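Local coordinates for putative transcriptional regulator protein, LacI family (Rhizobium etli, PDB 3MIZ) that probably acts as a DNA-binding transcriptional repressor of the LacI family, its periplasmic-binding-protein-like part perhaps sensing a small effector, at residues G53-S56 / E57-V60. Residues are numbered along the deposited sequence; the frame is centred on the assembly and turned at random.
Sequences GGSS and EREV
Ser55 is the N-cap of helix 56-68: its OG accepts a capping bond from Arg58 N in the first turn, 3.1 Å long and nearly straight, with an angle of 176° at the hydrogen. The helix follows strand 46-51 of a parallel sheet with the alternating strand-helix build of periplasmic-binding-protein-like domains. A chi1 of 165° sets OG anti to the backbone N of Ser55 and in line with the N-H of Arg58. With OG gone, as in an alanine here, Arg58 N is likely to lose its acceptor and the first turn its cap.

Two backbone bonds open the regular helix. Glu59 N donates to Ser55 O at 2.9 Å, and Val60 N donates to Ser56 O at 3.0 Å.

Side-chain packing surrounds the cap. Glu57 CB lies 3.6 Å from Ser55 OG. The Glu57 chain bends at chi2 (52°), which folds its carboxylate back over Ser56, with OE2 3.7 Å from Ser56 CB. The Arg58 chain is extended from CG to NE and runs back along the loop toward Gly53. Its guanidinium has Ser55 OG over one face and meets Gly53 CA obliquely. Arg58 NH1 donates to Thr52 O, and the side chain packs on Asn41 of the second subunit. The Glu59 side chain is buried, and its OE2 accepts from Glu87 N and Trp63 NE1. Gly53 has a positive phi, which favours glycine, and a CB there would crowd Arg58 NH1. Beside it, Ser55 CB sits 3.3 Å from Arg58 NH1.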
# COMPACT_ATOMS: atom_id res chain seq x y z
N GLY A 53 -11.96 7.51 9.42
CA GLY A 53 -11.00 8.57 9.18
C GLY A 53 -10.48 9.10 10.51
O GLY A 53 -9.84 10.15 10.58
N GLY A 54 -10.76 8.35 11.57
CA GLY A 54 -10.33 8.73 12.90
C GLY A 54 -11.28 9.66 13.63
O GLY A 54 -10.96 10.18 14.70
N SER A 55 -12.46 9.89 13.05
CA SER A 55 -13.45 10.77 13.64
C SER A 55 -14.47 10.07 14.53
O SER A 55 -15.20 9.19 14.08
CB SER A 55 -14.18 11.54 12.55
OG SER A 55 -15.37 12.13 13.06
N SER A 56 -14.53 10.47 15.80
CA SER A 56 -15.49 9.89 16.74
C SER A 56 -16.91 10.14 16.27
O SER A 56 -17.77 9.27 16.36
CB SER A 56 -15.31 10.49 18.14
OG SER A 56 -14.12 10.02 18.75
N GLU A 57 -17.14 11.35 15.76
CA GLU A 57 -18.46 11.74 15.27
C GLU A 57 -18.92 10.82 14.15
O GLU A 57 -20.00 10.23 14.22
CB GLU A 57 -18.42 13.19 14.76
CG GLU A 57 -18.22 14.23 15.85
CD GLU A 57 -17.03 13.92 16.73
OE1 GLU A 57 -15.89 13.91 16.22
OE2 GLU A 57 -17.25 13.69 17.94
N ARG A 58 -18.10 10.70 13.10
CA ARG A 58 -18.45 9.85 11.98
C ARG A 58 -18.59 8.40 12.41
O ARG A 58 -19.43 7.67 11.88
CB ARG A 58 -17.41 9.96 10.87
CG ARG A 58 -17.18 11.36 10.34
CD ARG A 58 -16.50 11.31 8.98
NE ARG A 58 -15.84 12.58 8.69
CZ ARG A 58 -14.54 12.80 8.86
NH1 ARG A 58 -13.75 11.84 9.32
NH2 ARG A 58 -14.03 13.99 8.58
N GLU A 59 -17.77 7.96 13.37
CA GLU A 59 -17.85 6.59 13.84
C GLU A 59 -19.21 6.29 14.45
O GLU A 59 -19.82 5.27 14.17
CB GLU A 59 -16.78 6.28 14.90
CG GLU A 59 -16.79 4.80 15.31
CD GLU A 59 -15.78 4.45 16.38
OE1 GLU A 59 -14.79 5.20 16.54
OE2 GLU A 59 -15.96 3.41 17.04
N VAL A 60 -19.68 7.19 15.31
CA VAL A 60 -20.97 7.01 15.95
C VAL A 60 -22.03 6.78 14.88
O VAL A 60 -22.84 5.86 14.97
CB VAL A 60 -21.35 8.24 16.80
CG1 VAL A 60 -22.75 8.05 17.39
CG2 VAL A 60 -20.33 8.43 17.91